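Local coordinates for peptide amidase (Stenotrophomonas maltophilia, PDB 1M22), which probably hydrolyses amide bonds, as an amidase of the amidase signature family that uses a serine nucleophile, at residues Y8-V13 with M227-A232; D26-T31 with E64-R69; L85-N90 with S146-Q151; L300-A305 with E481-A486; L326-K331 with P383-A388. One frame throughout, in Å; residues are numbered along the deposited sequence.

Contact 1: Y8-V13 with M227-A232; sequences YAETDV and MARSVA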
# COMPACT_ATOMS: atom_id res chain seq x y z
N TYR A 8 -2.57 -13.73 18.80
CA TYR A 8 -3.11 -12.50 18.24
C TYR A 8 -3.36 -12.61 16.74
O TYR A 8 -3.71 -11.64 16.09
CB TYR A 8 -2.15 -11.34 18.53
CG TYR A 8 -1.72 -11.31 19.97
CD1 TYR A 8 -2.64 -11.10 20.99
CD2 TYR A 8 -0.39 -11.56 20.33
CE1 TYR A 8 -2.27 -11.15 22.33
CE2 TYR A 8 -0.00 -11.61 21.66
CZ TYR A 8 -0.94 -11.41 22.66
OH TYR A 8 -0.56 -11.48 23.98
N ALA A 9 -3.19 -13.82 16.21
CA ALA A 9 -3.40 -14.03 14.78
C ALA A 9 -4.81 -13.65 14.36
O ALA A 9 -5.79 -14.00 15.01
CB ALA A 9 -3.13 -15.49 14.43
N GLU A 10 -4.90 -12.90 13.26
CA GLU A 10 -6.17 -12.47 12.70
C GLU A 10 -7.04 -11.62 13.63
O GLU A 10 -8.24 -11.50 13.41
CB GLU A 10 -6.99 -13.68 12.23
CG GLU A 10 -6.23 -14.63 11.31
CD GLU A 10 -5.67 -13.93 10.09
OE1 GLU A 10 -6.46 -13.29 9.35
OE2 GLU A 10 -4.45 -14.02 9.86
N THR A 11 -6.44 -11.04 14.66
CA THR A 11 -7.19 -10.22 15.60
C THR A 11 -7.23 -8.76 15.15
O THR A 11 -6.19 -8.14 14.94
CB THR A 11 -6.59 -10.30 17.01
OG1 THR A 11 -6.47 -11.67 17.40
CG2 THR A 11 -7.48 -9.58 18.02
N ASP A 12 -8.44 -8.22 15.00
CA ASP A 12 -8.63 -6.84 14.56
C ASP A 12 -8.13 -5.80 15.55
O ASP A 12 -8.04 -6.05 16.75
CB ASP A 12 -10.11 -6.57 14.27
CG ASP A 12 -10.64 -7.38 13.11
OD1 ASP A 12 -10.02 -7.34 12.03
OD2 ASP A 12 -11.69 -8.04 13.26
N VAL A 13 -7.83 -4.62 15.03
CA VAL A 13 -7.35 -3.51 15.83
C VAL A 13 -8.32 -3.19 16.97
O VAL A 13 -7.91 -3.00 18.11
CB VAL A 13 -7.15 -2.25 14.96
CG1 VAL A 13 -6.86 -1.04 15.84
CG2 VAL A 13 -6.01 -2.48 13.98
N MET A 227 -2.53 -1.10 4.93
CA MET A 227 -2.52 -2.50 4.52
C MET A 227 -2.86 -3.23 5.82
O MET A 227 -2.24 -3.02 6.86
CB MET A 227 -1.15 -2.86 3.96
CG MET A 227 -0.85 -2.02 2.71
SD MET A 227 0.72 -2.28 1.88
CE MET A 227 0.34 -3.66 0.80
N ALA A 228 -3.89 -4.07 5.74
CA ALA A 228 -4.39 -4.76 6.92
C ALA A 228 -5.10 -6.04 6.53
O ALA A 228 -5.39 -6.27 5.36
CB ALA A 228 -5.36 -3.85 7.65
N ARG A 229 -5.40 -6.87 7.52
CA ARG A 229 -6.07 -8.13 7.24
C ARG A 229 -7.57 -7.94 7.06
O ARG A 229 -8.25 -8.80 6.50
CB ARG A 229 -5.79 -9.14 8.35
CG ARG A 229 -4.35 -9.62 8.39
CD ARG A 229 -4.09 -10.47 9.62
NE ARG A 229 -4.28 -9.71 10.85
CZ ARG A 229 -3.38 -8.89 11.38
NH1 ARG A 229 -2.20 -8.72 10.79
NH2 ARG A 229 -3.66 -8.22 12.49
N SER A 230 -8.09 -6.80 7.54
CA SER A 230 -9.52 -6.52 7.44
C SER A 230 -9.79 -5.08 7.04
O SER A 230 -8.95 -4.20 7.23
CB SER A 230 -10.20 -6.79 8.79
OG SER A 230 -9.81 -5.81 9.74
N VAL A 231 -10.98 -4.85 6.49
CA VAL A 231 -11.38 -3.51 6.09
C VAL A 231 -11.49 -2.60 7.31
O VAL A 231 -11.13 -1.43 7.24
CB VAL A 231 -12.73 -3.55 5.33
CG1 VAL A 231 -13.20 -2.13 5.01
CG2 VAL A 231 -12.57 -4.35 4.04
N ALA A 232 -11.98 -3.13 8.43
CA ALA A 232 -12.11 -2.33 9.64
C ALA A 232 -10.75 -1.81 10.10
O ALA A 232 -10.62 -0.66 10.51
CB ALA A 232 -12.76 -3.16 10.75
O HOH W 1 -6.83 -8.45 11.74
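At the N-cap of helix 231-241, where strand 223-228 of the central sheet runs out, Ser230 meets Asp12, itself the N-cap residue of helix 13-21. Ser230 OG donates to Asp12 OD1 at 2.8 Å, arriving from above the carboxylate plane, 39° out of it. The same OG accepts from Asp233 N, so this small hydroxyl caps its own helix and ties it to the start of the other. A chi1 of 70° sets OG between the backbone N and the carbonyl carbon, where it can serve both. Arg229 reaches the type II turn of Tyr8 to Thr11 with its long chain. Its CD lies 3.6 Å from Glu10 OE2, and the edge of its guanidinium faces Thr11 O, with NH2 at 3.5 Å. A water accepts from Arg229 NE at 3.0 Å and donates weakly to Asp12 OD1. Glu10 OE2 lies well out of the guanidinium plane, with no N-H aimed at it; the two are near in charge alone, and Glu10 OE1 makes its salt bridge with Arg487. Arg229 NH1 turns inward to the carbonyls of Val173 and Ala178. The N-terminal loop thus lies between the junction of strand 223-228 with helix 231-241 and helix 27-43, on which Tyr8 packs.

Contact 2: D26-T31 with E64-R69; sequences DSTTLT and ERDRER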
# COMPACT_ATOMS: atom_id res chain seq x y z
N ASP A 26 -1.44 -5.74 27.30
CA ASP A 26 -0.79 -4.43 27.28
C ASP A 26 0.07 -4.34 26.03
O ASP A 26 0.38 -5.35 25.38
CB ASP A 26 0.04 -4.17 28.54
CG ASP A 26 1.02 -5.27 28.84
OD1 ASP A 26 1.63 -5.82 27.90
OD2 ASP A 26 1.20 -5.56 30.04
N SER A 27 0.46 -3.12 25.68
CA SER A 27 1.25 -2.89 24.49
C SER A 27 2.59 -3.61 24.48
O SER A 27 3.01 -4.12 23.44
CB SER A 27 1.45 -1.39 24.28
OG SER A 27 2.02 -1.15 23.00
N THR A 28 3.28 -3.66 25.62
CA THR A 28 4.57 -4.33 25.64
C THR A 28 4.45 -5.82 25.34
O THR A 28 5.29 -6.39 24.64
CB THR A 28 5.31 -4.12 26.98
OG1 THR A 28 4.48 -4.55 28.07
CG2 THR A 28 5.66 -2.65 27.17
N THR A 29 3.40 -6.46 25.85
CA THR A 29 3.20 -7.88 25.60
C THR A 29 2.93 -8.12 24.11
O THR A 29 3.53 -8.99 23.49
CB THR A 29 2.02 -8.43 26.42
OG1 THR A 29 2.29 -8.28 27.82
CG2 THR A 29 1.79 -9.90 26.12
N LEU A 30 2.04 -7.31 23.55
CA LEU A 30 1.68 -7.43 22.14
C LEU A 30 2.90 -7.14 21.26
O LEU A 30 3.18 -7.89 20.31
CB LEU A 30 0.55 -6.46 21.82
CG LEU A 30 -0.03 -6.46 20.40
CD1 LEU A 30 -0.51 -7.86 20.03
CD2 LEU A 30 -1.19 -5.47 20.34
N THR A 31 3.61 -6.07 21.58
CA THR A 31 4.79 -5.68 20.82
C THR A 31 5.87 -6.77 20.86
O THR A 31 6.42 -7.13 19.81
CB THR A 31 5.37 -4.35 21.36
OG1 THR A 31 4.41 -3.31 21.13
CG2 THR A 31 6.67 -4.00 20.67
N GLU A 64 5.85 3.16 27.16
CA GLU A 64 5.37 4.51 27.44
C GLU A 64 3.86 4.56 27.21
O GLU A 64 3.14 5.21 27.96
CB GLU A 64 6.09 5.52 26.55
CG GLU A 64 5.89 6.98 26.97
CD GLU A 64 6.30 7.24 28.41
OE1 GLU A 64 7.40 6.80 28.81
OE2 GLU A 64 5.53 7.89 29.15
N ARG A 65 3.39 3.88 26.17
CA ARG A 65 1.95 3.86 25.90
C ARG A 65 1.23 3.17 27.06
O ARG A 65 0.14 3.58 27.44
CB ARG A 65 1.63 3.12 24.59
CG ARG A 65 2.32 3.64 23.32
CD ARG A 65 1.97 5.06 22.86
NE ARG A 65 2.67 6.06 23.61
CZ ARG A 65 3.75 6.80 23.37
NH1 ARG A 65 4.49 6.78 22.27
NH2 ARG A 65 4.08 7.60 24.36
N ASP A 66 1.85 2.13 27.62
CA ASP A 66 1.24 1.43 28.74
C ASP A 66 1.22 2.31 29.99
O ASP A 66 0.25 2.30 30.75
CB ASP A 66 1.96 0.11 29.03
CG ASP A 66 1.65 -0.96 28.00
OD1 ASP A 66 0.58 -0.89 27.36
OD2 ASP A 66 2.47 -1.90 27.84
N ARG A 67 2.29 3.08 30.21
CA ARG A 67 2.33 3.97 31.37
C ARG A 67 1.22 5.01 31.22
O ARG A 67 0.52 5.33 32.18
CB ARG A 67 3.69 4.65 31.49
CG ARG A 67 4.77 3.79 32.16
CD ARG A 67 6.05 4.58 32.42
NE ARG A 67 6.85 4.78 31.21
CZ ARG A 67 7.65 3.87 30.68
NH1 ARG A 67 7.79 2.68 31.26
NH2 ARG A 67 8.33 4.14 29.58
N GLU A 68 1.06 5.53 30.01
CA GLU A 68 0.02 6.53 29.75
C GLU A 68 -1.35 5.92 30.01
O GLU A 68 -2.22 6.56 30.60
CB GLU A 68 0.10 7.03 28.30
CG GLU A 68 1.40 7.76 27.98
CD GLU A 68 1.53 8.13 26.51
OE1 GLU A 68 0.89 7.47 25.67
OE2 GLU A 68 2.28 9.07 26.20
N ARG A 69 -1.55 4.68 29.58
CA ARG A 69 -2.83 4.01 29.80
C ARG A 69 -3.11 3.87 31.29
O ARG A 69 -4.20 4.18 31.75
CB ARG A 69 -2.83 2.62 29.14
CG ARG A 69 -4.16 1.88 29.27
CD ARG A 69 -4.10 0.50 28.62
NE ARG A 69 -3.92 0.56 27.17
CZ ARG A 69 -4.90 0.78 26.30
NH1 ARG A 69 -6.15 0.95 26.71
NH2 ARG A 69 -4.63 0.81 25.00
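With chi1 at -74°, Asp66 CG lies anti to its own carbonyl carbon, and the carboxylate is carried straight at the first turn of helix 27-43. There its two oxygens divide the first backbone N-H groups between them. Asp66 OD1 accepts from Ser27 N at 2.8 Å with its syn lone pair, and Thr28 N donates to Asp66 OD2 at 2.9 Å with an N-H...O angle of 160°, from the syn side and somewhat out of plane. Two bonds to two oxygens fix the rotation of the carboxylate. Aspartate's short chain fits, the CA atoms of Ser27 and Asp66 being only 6.1 Å apart, and its negative charge should be favoured by the positive end of the helix dipole.

The helix also has a cap of its own. Asp26, the N-cap residue, turns back with chi1 at 52° so that OD1 accepts from Thr29 N at 2.8 Å, and the hydroxyl of Thr29 reaches the same oxygen. One helix start is thus served by two aspartates, one local and one supplied by helix 58-70. Their carboxylates come near each other, Asp26 OD1 to Asp66 OD2 being 4.0 Å, a like-charge approach that the N-H groups of the helix start, some serving each carboxylate, probably offset. Asp26 CB rests against Asp66 OD2 at 3.4 Å. Serine suits position 27 because its small CB lets Asp66 OD1 approach, while OG turns to the carbonyl of Gly80. Ser27 and Thr31 also pack on Val123 of the central sheet.

Contact 3: L85-N90 with S146-Q151; sequences LKDNIN and SARGGQ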
# COMPACT_ATOMS: atom_id res chain seq x y z
N LEU A 85 6.18 0.15 8.83
CA LEU A 85 6.20 1.18 7.79
C LEU A 85 7.10 0.82 6.62
O LEU A 85 8.25 0.43 6.82
CB LEU A 85 6.72 2.50 8.38
CG LEU A 85 6.04 3.11 9.60
CD1 LEU A 85 6.92 4.20 10.18
CD2 LEU A 85 4.68 3.66 9.20
N LYS A 86 6.59 0.97 5.39
CA LYS A 86 7.39 0.70 4.20
C LYS A 86 8.66 1.57 4.31
O LYS A 86 8.59 2.73 4.72
CB LYS A 86 6.59 1.08 2.95
CG LYS A 86 7.28 0.78 1.63
CD LYS A 86 6.31 1.06 0.49
CE LYS A 86 6.91 0.77 -0.88
NZ LYS A 86 5.91 1.00 -1.96
N ASP A 87 9.81 1.01 3.92
CA ASP A 87 11.06 1.74 4.07
C ASP A 87 11.36 2.92 3.15
O ASP A 87 12.53 3.25 2.92
CB ASP A 87 12.24 0.78 4.09
CG ASP A 87 13.48 1.40 4.72
OD1 ASP A 87 13.33 2.13 5.73
OD2 ASP A 87 14.60 1.16 4.22
N ASN A 88 10.32 3.54 2.60
CA ASN A 88 10.52 4.76 1.84
C ASN A 88 9.86 5.90 2.63
O ASN A 88 9.85 7.05 2.20
CB ASN A 88 9.96 4.67 0.40
CG ASN A 88 8.48 4.32 0.34
OD1 ASN A 88 7.86 3.97 1.34
ND2 ASN A 88 7.92 4.40 -0.86
N ILE A 89 9.34 5.56 3.81
CA ILE A 89 8.68 6.53 4.70
C ILE A 89 9.61 6.88 5.86
O ILE A 89 10.03 6.01 6.62
CB ILE A 89 7.37 5.93 5.28
CG1 ILE A 89 6.42 5.53 4.14
CG2 ILE A 89 6.70 6.94 6.22
CD1 ILE A 89 5.20 4.74 4.59
N ASN A 90 9.95 8.16 6.00
CA ASN A 90 10.84 8.62 7.06
C ASN A 90 10.30 8.31 8.45
O ASN A 90 9.14 8.60 8.75
CB ASN A 90 11.08 10.13 6.97
CG ASN A 90 11.80 10.55 5.70
OD1 ASN A 90 12.20 9.72 4.89
ND2 ASN A 90 11.97 11.86 5.53
N SER A 146 15.60 -5.86 -2.86
CA SER A 146 16.38 -4.64 -2.67
C SER A 146 17.76 -5.09 -2.20
O SER A 146 17.91 -6.18 -1.63
CB SER A 146 15.73 -3.69 -1.64
OG SER A 146 15.88 -4.15 -0.32
N ALA A 147 18.77 -4.27 -2.45
CA ALA A 147 20.12 -4.64 -2.05
C ALA A 147 20.28 -4.71 -0.54
O ALA A 147 20.97 -5.58 -0.01
CB ALA A 147 21.12 -3.65 -2.63
N ARG A 148 19.62 -3.79 0.17
CA ARG A 148 19.72 -3.76 1.62
C ARG A 148 18.82 -4.77 2.33
O ARG A 148 19.19 -5.30 3.37
CB ARG A 148 19.41 -2.35 2.13
CG ARG A 148 19.47 -2.19 3.64
CD ARG A 148 19.49 -0.73 4.05
NE ARG A 148 19.49 -0.56 5.50
CZ ARG A 148 18.42 -0.25 6.22
NH1 ARG A 148 17.25 -0.06 5.63
NH2 ARG A 148 18.51 -0.15 7.54
N GLY A 149 17.65 -5.04 1.75
CA GLY A 149 16.74 -5.97 2.39
C GLY A 149 16.66 -7.38 1.82
O GLY A 149 16.02 -8.25 2.40
N GLY A 150 17.32 -7.60 0.69
CA GLY A 150 17.26 -8.92 0.10
C GLY A 150 15.92 -9.17 -0.56
O GLY A 150 15.21 -8.24 -0.95
N GLN A 151 15.55 -10.44 -0.66
CA GLN A 151 14.31 -10.85 -1.30
C GLN A 151 13.18 -11.21 -0.34
O GLN A 151 13.28 -12.17 0.42
CB GLN A 151 14.59 -12.05 -2.20
CG GLN A 151 13.37 -12.55 -2.95
CD GLN A 151 12.89 -11.56 -3.99
OE1 GLN A 151 13.63 -11.20 -4.91
NE2 GLN A 151 11.64 -11.12 -3.85
O HOH W 2 15.24 0.92 7.42
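Asp87 and Arg148 form a salt bridge, OD2 to NH1 at 3.2 Å, the carboxylate oxygen lying at the edge of the guanidinium and near its plane. The two planes are turned 36° apart and the side chains cross at about a right angle. A water doubles the link: it accepts from Arg148 NH1 at 2.9 Å and probably donates to Asp87 OD1 at 2.8 Å, though other acceptors compete for its protons. Arginine spans a wide gap here, since the closest CA atoms of the two segments, those of Asp87 and Gly149, are 9.7 Å apart; its CG stands opposite the backbone N (chi1 180°), and the chain continues extended from CG to NE. In the next shell Ser97 OG joins both partners, bonding to Asp87 OD2 and to Arg148 NH1, while Lys127 pairs with Asp87 OD1 and Glu53 takes Arg148 NH2. These alternating charges hold the pair in a small ionic network. The turn that presents Arg148 is shaped by an ST motif, in which Ser146 OG accepts from Gly149 N at 2.9 Å. Asp87 directly follows Lys86, whose NZ bonds to Ser165 OG; both are active-site residues. The salt bridge thus lies just beyond the lysine of the Ser-Ser-Lys catalytic triad that marks amidase signature enzymes.

Contact 4: L300-A305 with E481-A486; sequences LRRAGA and EQRTRA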
# COMPACT_ATOMS: atom_id res chain seq x y z
N LEU A 300 -22.29 -9.69 -4.12
CA LEU A 300 -22.59 -8.26 -4.19
C LEU A 300 -24.09 -8.05 -4.45
O LEU A 300 -24.72 -7.20 -3.82
CB LEU A 300 -21.77 -7.60 -5.31
CG LEU A 300 -20.25 -7.54 -5.08
CD1 LEU A 300 -19.57 -7.04 -6.34
CD2 LEU A 300 -19.94 -6.61 -3.91
N ARG A 301 -24.65 -8.83 -5.37
CA ARG A 301 -26.07 -8.72 -5.68
C ARG A 301 -26.95 -9.12 -4.50
O ARG A 301 -27.92 -8.44 -4.19
CB ARG A 301 -26.41 -9.58 -6.90
CG ARG A 301 -25.85 -9.05 -8.20
CD ARG A 301 -26.25 -9.91 -9.39
NE ARG A 301 -25.78 -9.34 -10.65
CZ ARG A 301 -24.90 -9.92 -11.46
NH1 ARG A 301 -24.39 -11.10 -11.14
NH2 ARG A 301 -24.53 -9.32 -12.58
N ARG A 302 -26.60 -10.23 -3.85
CA ARG A 302 -27.37 -10.71 -2.71
C ARG A 302 -27.32 -9.71 -1.56
O ARG A 302 -28.22 -9.68 -0.71
CB ARG A 302 -26.85 -12.07 -2.24
CG ARG A 302 -27.08 -13.20 -3.24
CD ARG A 302 -28.57 -13.48 -3.43
NE ARG A 302 -28.81 -14.55 -4.39
CZ ARG A 302 -28.52 -14.47 -5.69
NH1 ARG A 302 -27.97 -13.37 -6.19
NH2 ARG A 302 -28.77 -15.50 -6.49
N ALA A 303 -26.28 -8.89 -1.53
CA ALA A 303 -26.12 -7.88 -0.49
C ALA A 303 -26.96 -6.65 -0.80
O ALA A 303 -27.02 -5.72 0.00
CB ALA A 303 -24.64 -7.50 -0.35
N GLY A 304 -27.58 -6.63 -1.98
CA GLY A 304 -28.43 -5.52 -2.35
C GLY A 304 -27.94 -4.59 -3.45
O GLY A 304 -28.61 -3.61 -3.77
N ALA A 305 -26.79 -4.90 -4.03
CA ALA A 305 -26.26 -4.04 -5.09
C ALA A 305 -26.65 -4.52 -6.48
O ALA A 305 -26.90 -5.71 -6.69
CB ALA A 305 -24.74 -3.96 -4.98
N GLU A 481 -16.97 -7.93 2.40
CA GLU A 481 -16.09 -8.70 3.27
C GLU A 481 -16.85 -9.45 4.36
O GLU A 481 -16.57 -10.62 4.64
CB GLU A 481 -15.06 -7.78 3.91
CG GLU A 481 -14.12 -8.46 4.87
CD GLU A 481 -13.46 -7.48 5.81
OE1 GLU A 481 -14.20 -6.77 6.53
OE2 GLU A 481 -12.22 -7.41 5.84
N GLN A 482 -17.80 -8.77 4.99
CA GLN A 482 -18.55 -9.39 6.07
C GLN A 482 -19.41 -10.58 5.70
O GLN A 482 -19.71 -11.41 6.55
CB GLN A 482 -19.37 -8.32 6.80
CG GLN A 482 -18.50 -7.34 7.57
CD GLN A 482 -17.54 -8.03 8.52
OE1 GLN A 482 -16.32 -8.03 8.31
NE2 GLN A 482 -18.08 -8.61 9.58
N ARG A 483 -19.83 -10.67 4.44
CA ARG A 483 -20.64 -11.83 4.07
C ARG A 483 -19.81 -12.91 3.38
O ARG A 483 -20.32 -13.99 3.10
CB ARG A 483 -21.83 -11.42 3.19
CG ARG A 483 -21.52 -10.74 1.87
CD ARG A 483 -22.84 -10.51 1.13
NE ARG A 483 -23.46 -11.78 0.76
CZ ARG A 483 -24.76 -12.06 0.88
NH1 ARG A 483 -25.61 -11.16 1.37
NH2 ARG A 483 -25.21 -13.25 0.50
N THR A 484 -18.53 -12.64 3.15
CA THR A 484 -17.66 -13.62 2.50
C THR A 484 -16.52 -14.10 3.40
O THR A 484 -16.25 -15.30 3.44
CB THR A 484 -17.07 -13.06 1.19
OG1 THR A 484 -16.43 -11.80 1.45
CG2 THR A 484 -18.17 -12.86 0.16
N ARG A 485 -15.87 -13.18 4.10
CA ARG A 485 -14.76 -13.53 5.00
C ARG A 485 -13.84 -14.54 4.32
O ARG A 485 -13.47 -15.57 4.90
CB ARG A 485 -15.33 -14.13 6.30
CG ARG A 485 -16.32 -13.21 7.02
CD ARG A 485 -15.63 -11.96 7.55
NE ARG A 485 -14.69 -12.27 8.62
CZ ARG A 485 -15.04 -12.65 9.85
NH1 ARG A 485 -16.32 -12.77 10.17
NH2 ARG A 485 -14.11 -12.92 10.75
N ALA A 486 -13.44 -14.22 3.09
CA ALA A 486 -12.61 -15.10 2.28
C ALA A 486 -11.15 -15.25 2.66
O ALA A 486 -10.53 -16.25 2.30
CB ALA A 486 -12.71 -14.69 0.82
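Helix 289-302 ends in a Schellman motif, with Gly304 at positive phi (110°), its N bonded to Arg301 O and Ala305 N bonded to Leu300 O, and CA of Ala303 comes within 8.2 Å of CA of Arg483 near the end of helix 470-484. Glycine suits the turn, because a CB at these angles would be jammed against the preceding carbonyl. Across the gap Arg483 does the reaching. One face of its guanidinium lies against the helix end: NH2 is 3.4 Å from Arg302 CB, and Ala303 N also lies over that face. Lower on the chain, Arg483 CD packs on Ala303 CB at 3.8 Å, a place where a small residue lets the arginine lie close. A bend at chi3 (-65°) turns the flat group against this surface. Arg302 contributes the root of its side chain, while its own charged end leads away, leaving its NE 6.2 Å from Arg483 NH2. The charge of Arg483 is met by Glu299, one turn back on helix 289-302, through NE. This exposed contact joins two helix ends on the protein surface. Beneath it, Leu300 and Ala305 pack on Ile276 of strand 275-279, and Glu481 bonds to the backbone of Val231 at the start of helix 231-241.

Contact 5: L326-K331 with P383-A388; sequences LLYEFK and PAYIRA
Glu329 OE2 takes the hydroxyl of Tyr385, OH donating at 2.6 Å, and is also bonded to Ser220, while OE1 goes to Ser218. The phenol meets OE2 on the anti side, 23° out of the carboxylate plane, and the oxygen itself lies at the edge of the tyrosine ring. Carboxylate and ring are steeply inclined, 73° apart. Glu329 gets there with an extended chain beyond CG, whose CG also touches the phenol, 3.3 Å from Tyr385 OH, as the two side chains cross at about a right angle. For a buried carboxylate, three hydroxyl partners are a fitting supply of donors, and they should help to keep its charge stable.

The second half of the contact is carbon on carbon. Tyr385 CB sits over the face of the Tyr328 ring, 3.7 Å from its centroid, a CH-pi contact. In return, Tyr328 CB touches Tyr385 CD1 at 3.5 Å. The two side chains slide past each other in opposite directions, so the rings are nearly parallel yet barely overlap, with centroids 5.3 Å apart. Tyrosine suits both positions, giving a broad apolar face to the helix interface and a hydroxyl at the end; that of Tyr328 bonds weakly to Asp382. Phe219, Leu325 and Leu380 also pack on Tyr385. The arrangement is helix-on-helix packing, helix 319-340 against the first turns of helix 383-407, in the helical layers that cover the central sheet.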
# COMPACT_ATOMS: atom_id res chain seq x y z
N LEU A 326 6.09 10.11 -15.02
CA LEU A 326 6.81 9.48 -13.92
C LEU A 326 8.31 9.78 -13.99
O LEU A 326 8.94 10.05 -12.97
CB LEU A 326 6.58 7.97 -13.91
CG LEU A 326 5.16 7.49 -13.60
CD1 LEU A 326 5.13 5.97 -13.61
CD2 LEU A 326 4.71 8.02 -12.25
N LEU A 327 8.88 9.72 -15.19
CA LEU A 327 10.31 9.99 -15.35
C LEU A 327 10.65 11.42 -14.94
O LEU A 327 11.59 11.64 -14.19
CB LEU A 327 10.73 9.75 -16.81
CG LEU A 327 10.73 8.30 -17.29
CD1 LEU A 327 10.86 8.25 -18.80
CD2 LEU A 327 11.86 7.54 -16.62
N TYR A 328 9.87 12.38 -15.41
CA TYR A 328 10.11 13.77 -15.07
C TYR A 328 9.91 14.06 -13.59
O TYR A 328 10.73 14.71 -12.95
CB TYR A 328 9.18 14.70 -15.87
CG TYR A 328 9.63 14.97 -17.29
CD1 TYR A 328 9.49 14.01 -18.29
CD2 TYR A 328 10.19 16.21 -17.63
CE1 TYR A 328 9.88 14.28 -19.61
CE2 TYR A 328 10.58 16.48 -18.94
CZ TYR A 328 10.42 15.51 -19.92
OH TYR A 328 10.79 15.78 -21.22
N GLU A 329 8.81 13.57 -13.04
CA GLU A 329 8.52 13.82 -11.64
C GLU A 329 9.47 13.09 -10.70
O GLU A 329 9.75 13.58 -9.60
CB GLU A 329 7.05 13.46 -11.34
CG GLU A 329 6.08 14.37 -12.10
CD GLU A 329 4.63 14.15 -11.73
OE1 GLU A 329 4.35 13.37 -10.79
OE2 GLU A 329 3.76 14.76 -12.39
N PHE A 330 9.97 11.93 -11.11
CA PHE A 330 10.90 11.19 -10.27
C PHE A 330 12.20 11.98 -10.07
O PHE A 330 12.68 12.12 -8.95
CB PHE A 330 11.22 9.82 -10.88
CG PHE A 330 12.25 9.03 -10.12
CD1 PHE A 330 11.99 8.54 -8.85
CD2 PHE A 330 13.51 8.80 -10.68
CE1 PHE A 330 12.95 7.83 -8.14
CE2 PHE A 330 14.48 8.09 -9.98
CZ PHE A 330 14.21 7.60 -8.70
N LYS A 331 12.76 12.51 -11.16
CA LYS A 331 13.99 13.27 -11.01
C LYS A 331 13.76 14.50 -10.14
O LYS A 331 14.50 14.76 -9.19
CB LYS A 331 14.55 13.71 -12.36
CG LYS A 331 15.85 14.48 -12.23
CD LYS A 331 16.39 14.96 -13.56
CE LYS A 331 17.73 15.66 -13.38
NZ LYS A 331 18.30 16.09 -14.68
N PRO A 383 7.19 21.32 -22.27
CA PRO A 383 5.83 21.19 -22.81
C PRO A 383 5.37 19.74 -22.94
O PRO A 383 4.20 19.43 -22.70
CB PRO A 383 5.94 21.89 -24.16
CG PRO A 383 6.95 22.96 -23.90
CD PRO A 383 8.01 22.21 -23.11
N ALA A 384 6.29 18.85 -23.31
CA ALA A 384 5.97 17.44 -23.47
C ALA A 384 5.52 16.83 -22.15
O ALA A 384 4.62 15.99 -22.11
CB ALA A 384 7.17 16.69 -24.02
N TYR A 385 6.17 17.23 -21.06
CA TYR A 385 5.82 16.72 -19.75
C TYR A 385 4.45 17.27 -19.34
O TYR A 385 3.59 16.52 -18.89
CB TYR A 385 6.86 17.13 -18.70
CG TYR A 385 6.31 17.08 -17.29
CD1 TYR A 385 6.00 15.86 -16.68
CD2 TYR A 385 6.04 18.25 -16.59
CE1 TYR A 385 5.42 15.82 -15.41
CE2 TYR A 385 5.47 18.22 -15.33
CZ TYR A 385 5.16 17.01 -14.74
OH TYR A 385 4.57 16.99 -13.50
N ILE A 386 4.27 18.57 -19.50
CA ILE A 386 3.01 19.21 -19.15
C ILE A 386 1.85 18.53 -19.87
O ILE A 386 0.82 18.25 -19.27
CB ILE A 386 3.04 20.72 -19.49
CG1 ILE A 386 4.11 21.41 -18.63
CG2 ILE A 386 1.67 21.34 -19.25
CD1 ILE A 386 4.24 22.90 -18.87
N ARG A 387 2.03 18.26 -21.16
CA ARG A 387 0.98 17.60 -21.94
C ARG A 387 0.72 16.19 -21.40
O ARG A 387 -0.43 15.78 -21.24
CB ARG A 387 1.36 17.52 -23.42
CG ARG A 387 1.55 18.87 -24.10
CD ARG A 387 1.50 18.73 -25.62
NE ARG A 387 2.59 17.89 -26.14
CZ ARG A 387 3.84 18.30 -26.29
NH1 ARG A 387 4.19 19.54 -25.95
NH2 ARG A 387 4.76 17.47 -26.77
N ALA A 388 1.79 15.45 -21.14
CA ALA A 388 1.68 14.09 -20.63
C ALA A 388 0.94 14.02 -19.30
O ALA A 388 0.05 13.20 -19.12
CB ALA A 388 3.07 13.47 -20.49

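In the fold
Along the chain, contact 2 and then contact 3 are nested within the loop closed by contact 1, and contact 5 lies within that closed by contact 4. Contacts 1 and 2 touch where Tyr8 packs on helix 27-43, and contacts 1 and 4 touch through Glu481 and Val231, so contact 1 connects the other two, which do not touch each other. Contacts 1 and 3 both reach the eleven-stranded sheet, through strands 223-228 and 82-86. Contact 5 stands across the molecule from contact 2, centres about 47 Å apart. Contact 3 alone includes an active-site residue; contacts 2, 4 and 5 join helices or helix ends around the sheet, and contact 1 ties the N-terminal loop to a strand end and helix start.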